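Local coordinates for protein cytochrome c (Pseudomonas aeruginosa, PDB 6RTE) that acts as the dihydro-heme d1 dehydrogenase NirN, an eight-bladed beta-propeller oxidoreductase of heme d1 biosynthesis that also carries a heme c, at residues P175-L180 and V213-A218; L192-S197 and V202-L207. All coordinates share one frame; numbering follows the deposited sequence.

Contact 1: residues P175-L180 and V213-A218. With HEC (heme c), chain C.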
ATOM      1  N   PRO A 175       8.202  -9.496 -13.655  1.00 40.08           N
ATOM      2  CA  PRO A 175       8.009 -10.057 -12.312  1.00 41.50           C
ATOM      3  C   PRO A 175       8.529  -9.094 -11.262  1.00 37.78           C
ATOM      4  O   PRO A 175       9.568  -8.453 -11.443  1.00 37.95           O
ATOM      5  CB  PRO A 175       8.824 -11.354 -12.345  1.00 43.52           C
ATOM      6  CG  PRO A 175       9.923 -11.055 -13.323  1.00 43.56           C
ATOM      7  CD  PRO A 175       9.295 -10.172 -14.381  1.00 43.07           C
ATOM      8  N   SER A 176       7.777  -8.971 -10.175  1.00 34.76           N
ATOM      9  CA  SER A 176       8.138  -8.055  -9.108  1.00 32.83           C
ATOM     10  C   SER A 176       8.739  -8.825  -7.937  1.00 30.98           C
ATOM     11  O   SER A 176       8.815 -10.057  -7.936  1.00 30.95           O
ATOM     12  CB  SER A 176       6.916  -7.257  -8.649  1.00 32.73           C
ATOM     13  OG  SER A 176       5.977  -8.092  -7.984  1.00 32.61           O
ATOM     14  N   ARG A 177       9.181  -8.081  -6.930  1.00 28.99           N
ATOM     15  CA  ARG A 177       9.468  -8.687  -5.644  1.00 28.37           C
ATOM     16  C   ARG A 177       8.183  -9.255  -5.061  1.00 30.26           C
ATOM     17  O   ARG A 177       7.069  -8.860  -5.424  1.00 31.91           O
ATOM     18  CB  ARG A 177      10.092  -7.676  -4.688  1.00 26.49           C
ATOM     19  CG  ARG A 177      11.450  -7.141  -5.133  1.00 26.98           C
ATOM     20  CD  ARG A 177      12.571  -8.136  -4.869  1.00 29.53           C
ATOM     21  NE  ARG A 177      13.843  -7.686  -5.438  1.00 30.39           N
ATOM     22  CZ  ARG A 177      15.023  -8.248  -5.183  1.00 30.49           C
ATOM     23  NH1 ARG A 177      15.102  -9.269  -4.337  1.00 30.26           N
ATOM     24  NH2 ARG A 177      16.130  -7.778  -5.751  1.00 30.07           N
ATOM     25  N   TYR A 178       8.348 -10.210  -4.146  1.00 31.52           N
ATOM     26  CA  TYR A 178       7.210 -10.934  -3.602  1.00 31.66           C
ATOM     27  C   TYR A 178       6.355 -10.031  -2.721  1.00 29.36           C
ATOM     28  O   TYR A 178       6.866  -9.299  -1.880  1.00 27.72           O
ATOM     29  CB  TYR A 178       7.726 -12.146  -2.814  1.00 33.10           C
ATOM     30  CG  TYR A 178       6.666 -12.973  -2.145  1.00 32.49           C
ATOM     31  CD1 TYR A 178       5.933 -13.910  -2.858  1.00 34.60           C
ATOM     32  CD2 TYR A 178       6.412 -12.837  -0.782  1.00 30.07           C
ATOM     33  CE1 TYR A 178       4.969 -14.681  -2.237  1.00 35.81           C
ATOM     34  CE2 TYR A 178       5.453 -13.605  -0.155  1.00 31.28           C
ATOM     35  CZ  TYR A 178       4.736 -14.524  -0.885  1.00 34.71           C
ATOM     36  OH  TYR A 178       3.779 -15.288  -0.258  1.00 36.97           O
ATOM     37  N   ALA A 179       5.038 -10.091  -2.929  1.00 29.14           N
ATOM     38  CA  ALA A 179       4.046  -9.447  -2.067  1.00 29.64           C
ATOM     39  C   ALA A 179       4.308  -7.940  -1.933  1.00 27.98           C
ATOM     40  O   ALA A 179       4.668  -7.419  -0.877  1.00 28.29           O
ATOM     41  CB  ALA A 179       4.016 -10.124  -0.686  1.00 29.85           C
ATOM     42  N   LEU A 180       4.081  -7.243  -3.040  1.00 28.06           N
ATOM     43  CA  LEU A 180       4.194  -5.792  -3.022  1.00 29.66           C
ATOM     44  C   LEU A 180       3.202  -5.196  -2.023  1.00 32.67           C
ATOM     45  O   LEU A 180       2.073  -5.674  -1.886  1.00 33.51           O
ATOM     46  CB  LEU A 180       3.935  -5.221  -4.414  1.00 30.42           C
ATOM     47  CG  LEU A 180       4.934  -5.601  -5.508  1.00 29.35           C
ATOM     48  CD1 LEU A 180       4.586  -4.869  -6.808  1.00 30.84           C
ATOM     49  CD2 LEU A 180       6.344  -5.278  -5.074  1.00 26.05           C
ATOM     50  N   VAL A 213      15.724   0.125 -12.626  1.00 23.88           N
ATOM     51  CA  VAL A 213      16.900   0.979 -12.448  1.00 25.16           C
ATOM     52  C   VAL A 213      17.753   0.489 -11.282  1.00 24.40           C
ATOM     53  O   VAL A 213      18.976   0.340 -11.402  1.00 24.20           O
ATOM     54  CB  VAL A 213      16.448   2.438 -12.218  1.00 24.12           C
ATOM     55  CG1 VAL A 213      17.623   3.312 -11.759  1.00 24.16           C
ATOM     56  CG2 VAL A 213      15.795   3.000 -13.481  1.00 25.23           C
ATOM     57  N   ALA A 214      17.117   0.260 -10.140  1.00 24.63           N
ATOM     58  CA  ALA A 214      17.834  -0.131  -8.940  1.00 23.83           C
ATOM     59  C   ALA A 214      16.880  -0.853  -8.001  1.00 23.11           C
ATOM     60  O   ALA A 214      15.655  -0.722  -8.103  1.00 22.76           O
ATOM     61  CB  ALA A 214      18.448   1.090  -8.240  1.00 22.90           C
ATOM     62  N   GLU A 215      17.468  -1.609  -7.074  1.00 23.57           N
ATOM     63  CA  GLU A 215      16.732  -2.208  -5.978  1.00 24.19           C
ATOM     64  C   GLU A 215      17.619  -2.206  -4.740  1.00 23.28           C
ATOM     65  O   GLU A 215      18.848  -2.283  -4.831  1.00 22.61           O
ATOM     66  CB  GLU A 215      16.295  -3.649  -6.269  1.00 27.50           C
ATOM     67  CG  GLU A 215      15.435  -3.814  -7.522  1.00 29.73           C
ATOM     68  CD  GLU A 215      14.858  -5.219  -7.618  1.00 30.79           C
ATOM     69  OE1 GLU A 215      15.582  -6.124  -8.095  1.00 31.41           O
ATOM     70  OE2 GLU A 215      13.696  -5.419  -7.182  1.00 30.45           O
ATOM     71  N   VAL A 216      16.981  -2.130  -3.579  1.00 22.67           N
ATOM     72  CA  VAL A 216      17.685  -2.162  -2.308  1.00 21.90           C
ATOM     73  C   VAL A 216      16.737  -2.806  -1.309  1.00 22.12           C
ATOM     74  O   VAL A 216      15.514  -2.741  -1.456  1.00 21.08           O
ATOM     75  CB  VAL A 216      18.161  -0.751  -1.882  1.00 20.87           C
ATOM     76  CG1 VAL A 216      17.019   0.125  -1.365  1.00 20.62           C
ATOM     77  CG2 VAL A 216      19.292  -0.832  -0.853  1.00 19.88           C
ATOM     78  N   ARG A 217      17.308  -3.489  -0.327  1.00 21.98           N
ATOM     79  CA  ARG A 217      16.522  -4.046   0.767  1.00 20.50           C
ATOM     80  C   ARG A 217      16.647  -3.097   1.949  1.00 20.36           C
ATOM     81  O   ARG A 217      17.696  -3.042   2.604  1.00 20.66           O
ATOM     82  CB  ARG A 217      16.960  -5.450   1.152  1.00 19.36           C
ATOM     83  CG  ARG A 217      15.952  -6.075   2.133  1.00 19.48           C
ATOM     84  CD  ARG A 217      16.298  -7.517   2.538  1.00 21.74           C
ATOM     85  NE  ARG A 217      15.132  -8.108   3.174  1.00 24.16           N
ATOM     86  CZ  ARG A 217      15.084  -9.327   3.692  1.00 26.66           C
ATOM     87  NH1 ARG A 217      16.150 -10.102   3.670  1.00 25.87           N
ATOM     88  NH2 ARG A 217      13.951  -9.753   4.233  1.00 29.27           N
ATOM     89  N   ALA A 218      15.576  -2.377   2.229  1.00 19.84           N
ATOM     90  CA  ALA A 218      15.582  -1.358   3.268  1.00 20.23           C
ATOM     91  C   ALA A 218      15.257  -1.898   4.654  1.00 20.69           C
ATOM     92  O   ALA A 218      15.598  -1.248   5.648  1.00 20.53           O
ATOM     93  CB  ALA A 218      14.576  -0.262   2.898  1.00 20.21           C
TER
HETATM   94 FE   HEC C 501       8.715 -22.392   1.039  1.00 29.87          FE
HETATM   95  CHA HEC C 501       6.360 -20.099   0.300  1.00 33.69           C
HETATM   96  CHB HEC C 501       7.446 -22.725   4.226  1.00 31.08           C
HETATM   97  CHC HEC C 501      10.920 -25.017   1.684  1.00 36.51           C
HETATM   98  CHD HEC C 501      10.357 -21.769  -1.841  1.00 40.73           C
HETATM   99  NA  HEC C 501       7.206 -21.591   2.070  1.00 31.19           N
HETATM  100  C1A HEC C 501       6.347 -20.647   1.562  1.00 31.43           C
HETATM  101  C2A HEC C 501       5.401 -20.295   2.556  1.00 28.69           C
HETATM  102  C3A HEC C 501       5.699 -21.032   3.654  1.00 27.20           C
HETATM  103  C4A HEC C 501       6.829 -21.836   3.359  1.00 29.28           C
HETATM  104  CMA HEC C 501       4.964 -20.985   4.959  1.00 25.90           C
HETATM  105  CAA HEC C 501       4.278 -19.290   2.418  1.00 28.12           C
HETATM  106  CBA HEC C 501       4.828 -17.898   2.774  1.00 28.73           C
HETATM  107  CGA HEC C 501       3.876 -16.741   2.597  1.00 30.35           C
HETATM  108  O1A HEC C 501       4.304 -15.567   2.731  1.00 31.35           O
HETATM  109  O2A HEC C 501       2.687 -16.923   2.312  1.00 30.95           O
HETATM  110  NB  HEC C 501       9.108 -23.643   2.677  1.00 34.43           N
HETATM  111  C1B HEC C 501       8.484 -23.594   3.850  1.00 33.65           C
HETATM  112  C2B HEC C 501       9.027 -24.587   4.718  1.00 33.99           C
HETATM  113  C3B HEC C 501      10.001 -25.256   4.030  1.00 36.46           C
HETATM  114  C4B HEC C 501      10.035 -24.617   2.696  1.00 35.57           C
HETATM  115  CMB HEC C 501       8.585 -24.840   6.130  1.00 32.47           C
HETATM  116  CAB HEC C 501      10.879 -26.405   4.392  1.00 39.39           C
HETATM  117  CBB HEC C 501      10.073 -27.433   5.183  1.00 42.50           C
HETATM  118  NC  HEC C 501      10.358 -23.268   0.097  1.00 38.07           N
HETATM  119  C1C HEC C 501      11.123 -24.307   0.505  1.00 38.35           C
HETATM  120  C2C HEC C 501      12.126 -24.536  -0.461  1.00 39.72           C
HETATM  121  C3C HEC C 501      11.958 -23.613  -1.484  1.00 38.80           C
HETATM  122  C4C HEC C 501      10.844 -22.808  -1.101  1.00 40.34           C
HETATM  123  CMC HEC C 501      13.161 -25.615  -0.343  1.00 41.88           C
HETATM  124  CAC HEC C 501      12.721 -23.350  -2.723  1.00 32.54           C
HETATM  125  CBC HEC C 501      12.729 -24.369  -3.856  1.00 39.72           C
HETATM  126  ND  HEC C 501       8.428 -21.218  -0.423  1.00 37.67           N
HETATM  127  C1D HEC C 501       9.190 -21.088  -1.512  1.00 40.28           C
HETATM  128  C2D HEC C 501       8.630 -20.072  -2.414  1.00 41.82           C
HETATM  129  C3D HEC C 501       7.520 -19.607  -1.834  1.00 40.26           C
HETATM  130  C4D HEC C 501       7.414 -20.336  -0.565  1.00 38.01           C
HETATM  131  CMD HEC C 501       9.197 -19.641  -3.741  1.00 44.44           C
HETATM  132  CAD HEC C 501       6.602 -18.535  -2.367  1.00 41.25           C
HETATM  133  CBD HEC C 501       5.522 -19.131  -3.275  1.00 42.59           C
HETATM  134  CGD HEC C 501       4.573 -18.091  -3.822  1.00 43.52           C
HETATM  135  O1D HEC C 501       4.881 -17.462  -4.846  1.00 44.38           O
HETATM  136  O2D HEC C 501       3.485 -17.849  -3.279  1.00 43.64           O

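Contact 2: residues L192-S197 and V202-L207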
ATOM      1  N   LEU A 192       9.251   7.905 -13.069  1.00 22.48           N
ATOM      2  CA  LEU A 192       9.765   6.828 -12.234  1.00 22.31           C
ATOM      3  C   LEU A 192       8.691   6.323 -11.271  1.00 24.72           C
ATOM      4  O   LEU A 192       7.852   7.091 -10.785  1.00 25.88           O
ATOM      5  CB  LEU A 192      10.990   7.293 -11.445  1.00 22.62           C
ATOM      6  CG  LEU A 192      12.139   7.905 -12.256  1.00 23.80           C
ATOM      7  CD1 LEU A 192      13.175   8.494 -11.313  1.00 24.45           C
ATOM      8  CD2 LEU A 192      12.783   6.884 -13.201  1.00 25.00           C
ATOM      9  N   VAL A 193       8.732   5.026 -10.981  1.00 25.04           N
ATOM     10  CA  VAL A 193       7.777   4.405 -10.063  1.00 26.66           C
ATOM     11  C   VAL A 193       8.551   3.573  -9.046  1.00 25.17           C
ATOM     12  O   VAL A 193       9.543   2.908  -9.382  1.00 25.17           O
ATOM     13  CB  VAL A 193       6.706   3.584 -10.813  1.00 30.97           C
ATOM     14  CG1 VAL A 193       7.313   2.568 -11.723  1.00 33.92           C
ATOM     15  CG2 VAL A 193       5.736   2.918  -9.833  1.00 31.10           C
ATOM     16  N   TYR A 194       8.114   3.657  -7.795  1.00 23.30           N
ATOM     17  CA  TYR A 194       8.796   3.075  -6.643  1.00 21.83           C
ATOM     18  C   TYR A 194       7.865   2.068  -5.985  1.00 21.68           C
ATOM     19  O   TYR A 194       6.728   2.405  -5.648  1.00 22.87           O
ATOM     20  CB  TYR A 194       9.201   4.170  -5.639  1.00 20.88           C
ATOM     21  CG  TYR A 194      10.102   5.237  -6.217  1.00 20.91           C
ATOM     22  CD1 TYR A 194       9.587   6.258  -7.024  1.00 21.70           C
ATOM     23  CD2 TYR A 194      11.464   5.224  -5.974  1.00 20.55           C
ATOM     24  CE1 TYR A 194      10.420   7.232  -7.570  1.00 21.61           C
ATOM     25  CE2 TYR A 194      12.307   6.198  -6.519  1.00 20.31           C
ATOM     26  CZ  TYR A 194      11.783   7.192  -7.315  1.00 20.55           C
ATOM     27  OH  TYR A 194      12.632   8.152  -7.851  1.00 21.11           O
ATOM     28  N   PHE A 195       8.345   0.836  -5.830  1.00 22.23           N
ATOM     29  CA  PHE A 195       7.595  -0.247  -5.227  1.00 24.03           C
ATOM     30  C   PHE A 195       8.234  -0.640  -3.896  1.00 25.30           C
ATOM     31  O   PHE A 195       9.461  -0.645  -3.765  1.00 24.95           O
ATOM     32  CB  PHE A 195       7.574  -1.485  -6.139  1.00 25.72           C
ATOM     33  CG  PHE A 195       6.986  -1.243  -7.503  1.00 25.25           C
ATOM     34  CD1 PHE A 195       5.617  -1.372  -7.716  1.00 25.93           C
ATOM     35  CD2 PHE A 195       7.807  -0.930  -8.580  1.00 25.41           C
ATOM     36  CE1 PHE A 195       5.069  -1.175  -8.993  1.00 26.72           C
ATOM     37  CE2 PHE A 195       7.270  -0.736  -9.859  1.00 26.35           C
ATOM     38  CZ  PHE A 195       5.901  -0.857 -10.063  1.00 27.00           C
ATOM     39  N   ALA A 196       7.406  -1.000  -2.926  1.00 25.13           N
ATOM     40  CA  ALA A 196       7.881  -1.590  -1.679  1.00 23.89           C
ATOM     41  C   ALA A 196       7.287  -2.982  -1.550  1.00 24.27           C
ATOM     42  O   ALA A 196       6.119  -3.206  -1.897  1.00 23.54           O
ATOM     43  CB  ALA A 196       7.505  -0.729  -0.471  1.00 23.80           C
ATOM     44  N   SER A 197       8.088  -3.926  -1.069  1.00 24.55           N
ATOM     45  CA  SER A 197       7.606  -5.286  -0.873  1.00 23.88           C
ATOM     46  C   SER A 197       7.517  -5.592   0.615  1.00 21.89           C
ATOM     47  O   SER A 197       8.151  -4.948   1.459  1.00 20.70           O
ATOM     48  CB  SER A 197       8.507  -6.317  -1.582  1.00 24.59           C
ATOM     49  OG  SER A 197       9.626  -6.680  -0.793  1.00 24.60           O
ATOM     50  N   VAL A 202      12.870  -2.539  -2.011  1.00 22.64           N
ATOM     51  CA  VAL A 202      12.399  -1.356  -2.727  1.00 23.15           C
ATOM     52  C   VAL A 202      12.924  -1.444  -4.154  1.00 22.66           C
ATOM     53  O   VAL A 202      14.118  -1.708  -4.361  1.00 22.89           O
ATOM     54  CB  VAL A 202      12.867  -0.056  -2.054  1.00 20.90           C
ATOM     55  CG1 VAL A 202      12.353   1.154  -2.826  1.00 18.83           C
ATOM     56  CG2 VAL A 202      12.413  -0.004  -0.599  1.00 21.72           C
ATOM     57  N   THR A 203      12.041  -1.207  -5.128  1.00 22.32           N
ATOM     58  CA  THR A 203      12.367  -1.305  -6.546  1.00 23.15           C
ATOM     59  C   THR A 203      12.083   0.033  -7.221  1.00 23.26           C
ATOM     60  O   THR A 203      11.006   0.608  -7.042  1.00 24.13           O
ATOM     61  CB  THR A 203      11.554  -2.423  -7.231  1.00 26.53           C
ATOM     62  OG1 THR A 203      11.765  -3.670  -6.549  1.00 28.06           O
ATOM     63  CG2 THR A 203      11.948  -2.591  -8.711  1.00 28.29           C
ATOM     64  N   LEU A 204      13.054   0.526  -7.987  1.00 22.65           N
ATOM     65  CA  LEU A 204      12.901   1.722  -8.812  1.00 22.03           C
ATOM     66  C   LEU A 204      12.800   1.296 -10.268  1.00 22.00           C
ATOM     67  O   LEU A 204      13.688   0.611 -10.781  1.00 22.64           O
ATOM     68  CB  LEU A 204      14.078   2.674  -8.606  1.00 22.84           C
ATOM     69  CG  LEU A 204      14.172   3.895  -9.530  1.00 23.73           C
ATOM     70  CD1 LEU A 204      12.885   4.711  -9.522  1.00 23.22           C
ATOM     71  CD2 LEU A 204      15.374   4.744  -9.117  1.00 24.32           C
ATOM     72  N   TYR A 205      11.723   1.717 -10.939  1.00 21.93           N
ATOM     73  CA  TYR A 205      11.434   1.326 -12.312  1.00 23.46           C
ATOM     74  C   TYR A 205      11.280   2.573 -13.164  1.00 24.34           C
ATOM     75  O   TYR A 205      10.551   3.496 -12.791  1.00 22.90           O
ATOM     76  CB  TYR A 205      10.159   0.481 -12.370  1.00 23.79           C
ATOM     77  CG  TYR A 205       9.867  -0.142 -13.712  1.00 25.33           C
ATOM     78  CD1 TYR A 205      10.449  -1.346 -14.074  1.00 26.60           C
ATOM     79  CD2 TYR A 205       8.986   0.456 -14.600  1.00 25.00           C
ATOM     80  CE1 TYR A 205      10.172  -1.937 -15.296  1.00 27.43           C
ATOM     81  CE2 TYR A 205       8.707  -0.129 -15.833  1.00 25.32           C
ATOM     82  CZ  TYR A 205       9.304  -1.323 -16.165  1.00 26.74           C
ATOM     83  OH  TYR A 205       9.037  -1.911 -17.359  1.00 27.66           O
ATOM     84  N   ASP A 206      11.955   2.591 -14.309  1.00 26.57           N
ATOM     85  CA  ASP A 206      11.926   3.709 -15.244  1.00 26.47           C
ATOM     86  C   ASP A 206      10.872   3.421 -16.306  1.00 26.86           C
ATOM     87  O   ASP A 206      11.075   2.572 -17.176  1.00 27.18           O
ATOM     88  CB  ASP A 206      13.301   3.904 -15.876  1.00 28.05           C
ATOM     89  CG  ASP A 206      13.320   5.026 -16.912  1.00 28.28           C
ATOM     90  OD1 ASP A 206      12.295   5.719 -17.091  1.00 27.62           O
ATOM     91  OD2 ASP A 206      14.376   5.195 -17.549  1.00 28.62           O
ATOM     92  N   LEU A 207       9.738   4.127 -16.232  1.00 26.31           N
ATOM     93  CA  LEU A 207       8.655   3.865 -17.177  1.00 27.47           C
ATOM     94  C   LEU A 207       9.049   4.219 -18.599  1.00 26.69           C
ATOM     95  O   LEU A 207       8.595   3.560 -19.547  1.00 28.59           O
ATOM     96  CB  LEU A 207       7.398   4.635 -16.772  1.00 28.58           C
ATOM     97  CG  LEU A 207       6.673   4.134 -15.518  1.00 27.69           C
ATOM     98  CD1 LEU A 207       5.679   5.180 -15.017  1.00 27.44           C
ATOM     99  CD2 LEU A 207       5.975   2.808 -15.799  1.00 28.44           C
TER

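Contact 1: residues P175-L180 and V213-A218
R177 sets CG beside its own backbone N and then bends at chi2 (-78°), while E215 keeps an extended chain beyond CG; the two side chains thus approach from opposite directions and close a gap of 9.7 Å between their CA atoms. The result is a side-on salt bridge in which two guanidinium nitrogens each take a separate carboxylate oxygen. The bond from R177 NE to E215 OE2, 2.9 Å long, is almost straight (177°), with the acceptor lying in the guanidinium plane. The second bond, R177 NH2 to E215 OE1, is equally short at 2.9 Å but more bent, and its acceptor is tilted out of that plane. The guanidinium and carboxylate planes stand 52° apart, and the nitrogens meet both oxygens from above the carboxylate plane, so the paired groups are twisted and not coplanar. E215 OE2 also bonds to T203 OG1, a further bond that should restrict the rotation of the carboxylate, and R177 lies in a cation-pi contact with W201.

Within the eight-bladed propeller, the bridge ties the loop between strands 169-175 and 180-181 to strand 211-217. V213 and A214, just before E215, both face L204 and form a classic beta bulge in this strand.

The loop itself is braced by S176 OG, which donates to R177 O at 2.9 Å. Next along it, Y178 turns CG anti to its backbone N and extends toward heme c. Its OH gives a weak hydrogen bond to propionate oxygen O1A of the heme at 3.0 Å and has another weak one with R84 NH1, which itself bonds the heme, while the other propionate brings O2D to the ring edge, 3.7 Å from Y178 CE1.

Contact 2: residues L192-S197 and V202-L207
L192 lays its CB against L204 CD1 (3.7 Å), and its CD2 crosses at an angle to D206 CB, the first cross-strand packing of a beta hairpin within one blade of the propeller. The strand axes run 4.7 Å apart at 161°, close to antiparallel, and the pairing alternates regularly along them. D206, on the same face as L192, has its carboxylate tied to R191 by a salt bridge.

V193 makes the first hydrogen-bonded pair: its N donates to Y205 O, and Y205 N returns the bond to V193 O at 2.9 Å. On this face CG1 of V193, set between the backbone N and the carbonyl carbon (chi1 54°), packs on Y205 CB at 3.6 Å, and the two side chains lie side by side.

Y194 points to the L192 face, and L204 runs beside it in the same direction. L204 CD1 sits over one face of the Y194 ring, 3.7 Å from the centroid and 25° off the normal, a CH-pi contact displaced toward the CE2 and CZ rim. The phenol OH bonds to A249 O.

F195 repeats the hydrogen-bonded pattern with T203, F195 N reaching T203 O at 2.9 Å in a nearly straight bond. Its side chain lies beside that of Y205, whose CB meets the edge of the phenyl ring. A196 continues the register opposite V202 in a non-hydrogen-bonded pair, where V202 CA makes a CA-H...O contact of 3.2 Å with F195 O.

How the contacts relate
From the N terminus the chain first passes 175-180, which leads through the short strands 180-181 and 183-186 to strand 192-197; the short turn to 202-207 closes contact 2 as a hairpin, and strand 211-217 then returns to the starting loop in contact 1. Contact 2 therefore lies wholly within the wider loop that contact 1 closes, and the two do not cross. Their centres are about 7 Å apart. Strands 201-206 and 211-217 are sheet neighbours, with V216 O 2.7 Å from V202 N, while T203 of the hairpin joins the carboxylate of contact 1. On the hairpin's other strand, S197 CB packs on Y178 O at 3.4 Å.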